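Local coordinates for protein lysyl oxidase (Pichia pastoris, PDB 1W7C) that probably oxidises primary amines, including peptidyl lysine side chains, as a copper- and topaquinone-containing amine oxidase, at residues L335-L340 against H490-K495; E339-Y344 against Q595-S600. One frame throughout, in Å; residues are numbered along the deposited sequence.

Contact 1: residues L335-L340 against H490-K495; sequences LSLQEL and HVLNYK. With CU (copper (II) ion), chain C.
Leu337 CD1 sits over one face of the Tyr494 ring, a CH-pi contact 4.0 Å from the centroid and 15° off the ring normal. CG of Leu337 stands anti to the backbone N (chi1 176°), which carries the branch across to the tyrosine; the same methyl packs on Leu492 CD2. The side chains of Gln338 and Asn493 run side by side, their amide planes 89° apart, with Asn493 OD1 against Gln338 CB (3.5 Å) and CG. Each amide finds its main polar partner outside the two strands: Gln338 OE1 takes the N-H of Ser614, and Asn493 is hydrogen-bonded to Asn649 and Ser614. At the far end of 490-495 the imidazole of His490 binds copper through NE2 at 2.0 Å, with His488 and His654 as the other histidine ligands and a copper-bound water lying in the plane of the His490 ring, at its edge. These are neighbouring antiparallel strands of the copper amine oxidase catalytic domain, and a beta bulge shifts their register between Leu337 and Glu339. Two backbone hydrogen bonds join Ser336 to Lys495, Gln338 N reaches Asn493 O at 2.8 Å, and past the bulge Asn493 N reaches Glu339 O at 3.0 Å. On the face shared by Leu337 and Tyr494, Leu340 CD2 meets Leu492 CD2 at 3.5 Å, with Phe442 of strand 440-446 packed against both leucines. On the other face Lys495 CB lies 3.6 Å from Ser336 OG, which is hydrogen-bonded to Glu334; the extended lysine continues to NZ, which forms a salt bridge with the same glutamate.

Contact 2: residues E339-Y344 against Q595-S600; sequences ELIAEY and QNWARS
Glu339 meets the loop 595-600 along its chain from CB to OE2. Its CB lies 3.9 Å from Trp597 CZ2. CG, anti to the backbone N (chi1 180°), comes closer to the indole, 3.5 Å from the same CZ2, and also touches Gln595 OE1. A bend at chi2 then turns the carboxylate toward the glutamine, and OE2 accepts a nearly straight bond from Gln595 NE2 at 3.0 Å, with an N-H...O angle of 163°. The donor comes from above the carboxylate plane, 48° out of it, whereas the oxygen lies close to the plane of the Gln595 amide. Ser357 and Ser615 also bond OE2, while OE1 takes the backbone N-H of Ile359, so this buried carboxylate is gripped by several donors, which would probably stabilise its negative charge. The contact sets strand 329-344 of the copper amine oxidase catalytic domain against the loop between strands 569-576 and 602-606. Within that loop Gln595 OE1 accepts the indole N-H, Trp597 NE1 lying 2.8 Å away in the carbonyl plane; one amide thus spans carboxylate and indole and is fixed in its rotation. A leucine in place of Gln595 would probably leave the indole N-H without its acceptor and take one of the donors from Glu339 OE2, letting the indole turn more freely. Ile341 packs beside this polar bridge, with CG2 3.5 Å from Gln595 CD and 3.9 Å from Trp597 CZ2. Its other branch points onward to the loop, where CD1 meets Ala598 CB at 3.8 Å; the same Ala598 methyl lies over one face of the indole, toward its rim.

Both contacts are buried in the catalytic domain and share strand 329-344; both segments include Glu339 and Leu340, but of these two only Glu339 takes part in both contacts. Their centres lie about 9 Å apart. Contact 1, nearer the centre of the chain, is strand pairing: backbone bonds carry it, leucines and a tyrosine fill one face, and one of its strands brings a copper ligand. Contact 2 sets a loop against that strand by side chains alone, through an amide-to-carboxylate hydrogen bond and apolar packing. The two meet at Trp597, whose CE3 lies 3.4 Å from Asn493 CB, and through a probable hydrogen bond from Ile341 N to Val491 O that continues the strand pairing beyond 335-340.

Contact 1: residues L335-L340 against H490-K495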
loop_
_atom_site.group_PDB
_atom_site.type_symbol
_atom_site.label_atom_id
_atom_site.label_comp_id
_atom_site.label_asym_id
_atom_site.label_seq_id
_atom_site.Cartn_x
_atom_site.Cartn_y
_atom_site.Cartn_z
ATOM N N LEU A 335 1.839 -20.549 7.025
ATOM C CA LEU A 335 1.937 -19.440 6.071
ATOM C C LEU A 335 3.247 -19.663 5.335
ATOM O O LEU A 335 4.306 -19.600 5.955
ATOM C CB LEU A 335 1.918 -18.085 6.808
ATOM C CG LEU A 335 2.214 -16.853 5.944
ATOM C CD1 LEU A 335 1.185 -16.700 4.839
ATOM C CD2 LEU A 335 2.231 -15.617 6.798
ATOM N N SER A 336 3.208 -19.877 4.043
ATOM C CA SER A 336 4.451 -20.220 3.355
ATOM C C SER A 336 4.400 -19.745 1.898
ATOM O O SER A 336 3.537 -20.129 1.113
ATOM C CB SER A 336 4.702 -21.730 3.392
ATOM O OG SER A 336 3.577 -22.435 2.911
ATOM N N LEU A 337 5.372 -18.920 1.543
ATOM C CA LEU A 337 5.629 -18.653 0.125
ATOM C C LEU A 337 5.854 -19.977 -0.589
ATOM O O LEU A 337 6.615 -20.832 -0.107
ATOM C CB LEU A 337 6.871 -17.781 0.006
ATOM C CG LEU A 337 7.321 -17.483 -1.429
ATOM C CD1 LEU A 337 6.356 -16.563 -2.150
ATOM C CD2 LEU A 337 8.725 -16.933 -1.415
ATOM N N GLN A 338 5.257 -20.108 -1.766
ATOM C CA GLN A 338 5.288 -21.343 -2.525
ATOM C C GLN A 338 6.113 -21.295 -3.796
ATOM O O GLN A 338 6.725 -22.283 -4.174
ATOM C CB GLN A 338 3.853 -21.718 -2.931
ATOM C CG GLN A 338 3.043 -22.107 -1.742
ATOM C CD GLN A 338 3.465 -23.412 -1.161
ATOM O OE1 GLN A 338 3.610 -24.400 -1.880
ATOM N NE2 GLN A 338 3.687 -23.421 0.146
ATOM N N GLU A 339 6.083 -20.161 -4.475
ATOM C CA GLU A 339 6.665 -20.045 -5.830
ATOM C C GLU A 339 6.711 -18.599 -6.209
ATOM O O GLU A 339 5.902 -17.791 -5.747
ATOM C CB GLU A 339 5.875 -20.842 -6.854
ATOM C CG GLU A 339 6.336 -20.828 -8.310
ATOM C CD GLU A 339 7.744 -21.390 -8.542
ATOM O OE1 GLU A 339 8.744 -20.777 -8.087
ATOM O OE2 GLU A 339 7.850 -22.434 -9.259
ATOM N N LEU A 340 7.683 -18.280 -7.039
ATOM C CA LEU A 340 7.804 -16.972 -7.663
ATOM C C LEU A 340 8.182 -17.205 -9.107
ATOM O O LEU A 340 9.157 -17.918 -9.391
ATOM C CB LEU A 340 8.861 -16.058 -7.025
ATOM C CG LEU A 340 9.057 -15.900 -5.578
ATOM C CD1 LEU A 340 9.840 -17.078 -5.073
ATOM C CD2 LEU A 340 9.840 -14.568 -5.329
ATOM N N HIS A 490 5.973 -10.552 -12.728
ATOM C CA HIS A 490 6.358 -11.242 -11.500
ATOM C C HIS A 490 5.057 -11.709 -10.847
ATOM O O HIS A 490 4.150 -10.894 -10.681
ATOM C CB HIS A 490 7.034 -10.302 -10.524
ATOM C CG HIS A 490 8.315 -9.715 -11.018
ATOM N ND1 HIS A 490 9.535 -10.325 -10.835
ATOM C CD2 HIS A 490 8.572 -8.509 -11.591
ATOM C CE1 HIS A 490 10.486 -9.540 -11.308
ATOM N NE2 HIS A 490 9.925 -8.434 -11.785
ATOM N N VAL A 491 4.961 -12.977 -10.451
ATOM C CA VAL A 491 3.816 -13.451 -9.683
ATOM C C VAL A 491 4.317 -14.388 -8.594
ATOM O O VAL A 491 5.206 -15.220 -8.846
ATOM C CB VAL A 491 2.700 -14.120 -10.522
ATOM C CG1 VAL A 491 1.383 -14.117 -9.740
ATOM C CG2 VAL A 491 2.522 -13.447 -11.867
ATOM N N LEU A 492 3.800 -14.238 -7.392
ATOM C CA LEU A 492 4.241 -14.973 -6.188
ATOM C C LEU A 492 2.989 -15.622 -5.596
ATOM O O LEU A 492 1.970 -14.952 -5.469
ATOM C CB LEU A 492 4.855 -14.042 -5.117
ATOM C CG LEU A 492 6.169 -13.390 -5.418
ATOM C CD1 LEU A 492 5.974 -12.148 -6.253
ATOM C CD2 LEU A 492 6.911 -13.049 -4.119
ATOM N N ASN A 493 3.089 -16.881 -5.184
ATOM C CA ASN A 493 2.001 -17.624 -4.551
ATOM C C ASN A 493 2.333 -17.849 -3.089
ATOM O O ASN A 493 3.425 -18.314 -2.767
ATOM C CB ASN A 493 1.801 -18.978 -5.231
ATOM C CG ASN A 493 0.585 -19.699 -4.747
ATOM O OD1 ASN A 493 0.698 -20.762 -4.130
ATOM N ND2 ASN A 493 -0.613 -19.170 -5.067
ATOM N N TYR A 494 1.363 -17.548 -2.222
ATOM C CA TYR A 494 1.463 -17.847 -0.802
ATOM C C TYR A 494 0.371 -18.831 -0.383
ATOM O O TYR A 494 -0.801 -18.651 -0.658
ATOM C CB TYR A 494 1.293 -16.574 0.015
ATOM C CG TYR A 494 2.415 -15.553 -0.130
ATOM C CD1 TYR A 494 2.423 -14.685 -1.212
ATOM C CD2 TYR A 494 3.427 -15.451 0.794
ATOM C CE1 TYR A 494 3.451 -13.761 -1.362
ATOM C CE2 TYR A 494 4.426 -14.546 0.666
ATOM C CZ TYR A 494 4.430 -13.689 -0.419
ATOM O OH TYR A 494 5.423 -12.736 -0.539
ATOM N N LYS A 495 0.779 -19.867 0.340
ATOM C CA LYS A 495 -0.151 -20.779 0.993
ATOM C C LYS A 495 -0.524 -20.171 2.338
ATOM O O LYS A 495 0.349 -19.986 3.201
ATOM C CB LYS A 495 0.488 -22.145 1.179
ATOM C CG LYS A 495 -0.451 -23.200 1.696
ATOM C CD LYS A 495 0.320 -24.488 1.977
ATOM C CE LYS A 495 -0.595 -25.656 2.388
ATOM N NZ LYS A 495 0.259 -26.832 2.782
HETATM CU CU CU C . 10.764 -6.949 -12.863
HETATM O O HOH W 1 12.944 -7.275 -12.752
#

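Contact 2: residues E339-Y344 against Q595-S600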
loop_
_atom_site.group_PDB
_atom_site.type_symbol
_atom_site.label_atom_id
_atom_site.label_comp_id
_atom_site.label_asym_id
_atom_site.label_seq_id
_atom_site.Cartn_x
_atom_site.Cartn_y
_atom_site.Cartn_z
ATOM N N GLU A 339 6.083 -20.161 -4.475
ATOM C CA GLU A 339 6.665 -20.045 -5.830
ATOM C C GLU A 339 6.711 -18.599 -6.209
ATOM O O GLU A 339 5.902 -17.791 -5.747
ATOM C CB GLU A 339 5.875 -20.842 -6.854
ATOM C CG GLU A 339 6.336 -20.828 -8.310
ATOM C CD GLU A 339 7.744 -21.390 -8.542
ATOM O OE1 GLU A 339 8.744 -20.777 -8.087
ATOM O OE2 GLU A 339 7.850 -22.434 -9.259
ATOM N N LEU A 340 7.683 -18.280 -7.039
ATOM C CA LEU A 340 7.804 -16.972 -7.663
ATOM C C LEU A 340 8.182 -17.205 -9.107
ATOM O O LEU A 340 9.157 -17.918 -9.391
ATOM C CB LEU A 340 8.861 -16.058 -7.025
ATOM C CG LEU A 340 9.057 -15.900 -5.578
ATOM C CD1 LEU A 340 9.840 -17.078 -5.073
ATOM C CD2 LEU A 340 9.840 -14.568 -5.329
ATOM N N ILE A 341 7.440 -16.603 -10.018
ATOM C CA ILE A 341 7.680 -16.722 -11.459
ATOM C C ILE A 341 8.037 -15.362 -12.038
ATOM O O ILE A 341 7.623 -14.305 -11.531
ATOM C CB ILE A 341 6.495 -17.351 -12.244
ATOM C CG1 ILE A 341 5.240 -16.496 -12.083
ATOM C CG2 ILE A 341 6.326 -18.795 -11.777
ATOM C CD1 ILE A 341 4.095 -16.905 -13.050
ATOM N N ALA A 342 8.811 -15.407 -13.107
ATOM C CA ALA A 342 9.104 -14.224 -13.885
ATOM C C ALA A 342 8.953 -14.602 -15.339
ATOM O O ALA A 342 9.759 -15.394 -15.864
ATOM C CB ALA A 342 10.501 -13.702 -13.603
ATOM N N GLU A 343 7.884 -14.112 -15.973
ATOM C CA GLU A 343 7.480 -14.544 -17.280
ATOM C C GLU A 343 7.569 -13.366 -18.258
ATOM O O GLU A 343 6.849 -12.373 -18.096
ATOM C CB GLU A 343 6.040 -15.059 -17.231
ATOM C CG GLU A 343 5.524 -15.579 -18.568
ATOM C CD GLU A 343 4.054 -15.912 -18.574
ATOM O OE1 GLU A 343 3.633 -16.559 -19.552
ATOM O OE2 GLU A 343 3.322 -15.450 -17.669
ATOM N N TYR A 344 8.435 -13.489 -19.249
ATOM C CA TYR A 344 8.767 -12.390 -20.171
ATOM C C TYR A 344 8.002 -12.484 -21.463
ATOM O O TYR A 344 7.717 -13.597 -21.934
ATOM C CB TYR A 344 10.293 -12.363 -20.447
ATOM C CG TYR A 344 11.084 -11.937 -19.240
ATOM C CD1 TYR A 344 11.219 -12.773 -18.140
ATOM C CD2 TYR A 344 11.682 -10.666 -19.151
ATOM C CE1 TYR A 344 11.886 -12.376 -17.017
ATOM C CE2 TYR A 344 12.336 -10.270 -18.013
ATOM C CZ TYR A 344 12.428 -11.129 -16.956
ATOM O OH TYR A 344 13.088 -10.707 -15.836
ATOM N N GLN A 595 2.572 -23.876 -13.755
ATOM C CA GLN A 595 2.361 -22.709 -12.891
ATOM C C GLN A 595 0.894 -22.284 -12.929
ATOM O O GLN A 595 0.582 -21.089 -13.008
ATOM C CB GLN A 595 3.261 -21.554 -13.304
ATOM C CG GLN A 595 4.731 -21.887 -13.374
ATOM C CD GLN A 595 5.356 -22.197 -12.048
ATOM O OE1 GLN A 595 4.706 -22.127 -10.993
ATOM N NE2 GLN A 595 6.680 -22.454 -12.068
ATOM N N ASN A 596 -0.021 -23.248 -12.831
ATOM C CA ASN A 596 -1.440 -22.983 -13.066
ATOM C C ASN A 596 -2.178 -22.201 -11.971
ATOM O O ASN A 596 -3.299 -21.810 -12.138
ATOM C CB ASN A 596 -2.160 -24.287 -13.357
ATOM C CG ASN A 596 -1.840 -24.864 -14.716
ATOM O OD1 ASN A 596 -1.539 -24.117 -15.663
ATOM N ND2 ASN A 596 -2.018 -26.187 -14.850
ATOM N N TRP A 597 -1.507 -21.962 -10.844
ATOM C CA TRP A 597 -1.989 -21.114 -9.766
ATOM C C TRP A 597 -1.922 -19.624 -10.085
ATOM O O TRP A 597 -2.540 -18.841 -9.378
ATOM C CB TRP A 597 -1.120 -21.365 -8.496
ATOM C CG TRP A 597 0.339 -21.177 -8.732
ATOM C CD1 TRP A 597 1.201 -22.141 -9.145
ATOM C CD2 TRP A 597 1.037 -19.956 -8.794
ATOM N NE1 TRP A 597 2.421 -21.593 -9.411
ATOM C CE2 TRP A 597 2.345 -20.242 -9.197
ATOM C CE3 TRP A 597 0.715 -18.626 -8.474
ATOM C CZ2 TRP A 597 3.322 -19.258 -9.312
ATOM C CZ3 TRP A 597 1.712 -17.657 -8.565
ATOM C CH2 TRP A 597 2.988 -17.984 -8.977
ATOM N N ALA A 598 -1.192 -19.238 -11.140
ATOM C CA ALA A 598 -0.818 -17.828 -11.339
ATOM C C ALA A 598 -1.799 -17.025 -12.203
ATOM O O ALA A 598 -1.538 -15.894 -12.534
ATOM C CB ALA A 598 0.582 -17.738 -11.885
ATOM N N ARG A 599 -2.964 -17.605 -12.470
ATOM C CA ARG A 599 -3.920 -17.100 -13.439
ATOM C C ARG A 599 -5.108 -16.324 -12.862
ATOM O O ARG A 599 -5.849 -15.723 -13.642
ATOM C CB ARG A 599 -4.470 -18.257 -14.272
ATOM C CG ARG A 599 -5.151 -19.369 -13.464
ATOM C CD ARG A 599 -5.512 -20.556 -14.311
ATOM N NE ARG A 599 -5.953 -21.704 -13.494
ATOM C CZ ARG A 599 -7.186 -21.879 -13.079
ATOM N NH1 ARG A 599 -8.158 -21.053 -13.417
ATOM N NH2 ARG A 599 -7.466 -22.945 -12.364
ATOM N N SER A 600 -5.240 -16.328 -11.528
ATOM C CA SER A 600 -6.278 -15.581 -10.825
ATOM C C SER A 600 -5.632 -14.969 -9.609
ATOM O O SER A 600 -4.511 -15.304 -9.267
ATOM C CB SER A 600 -7.424 -16.507 -10.404
ATOM O OG SER A 600 -7.945 -17.121 -11.579
#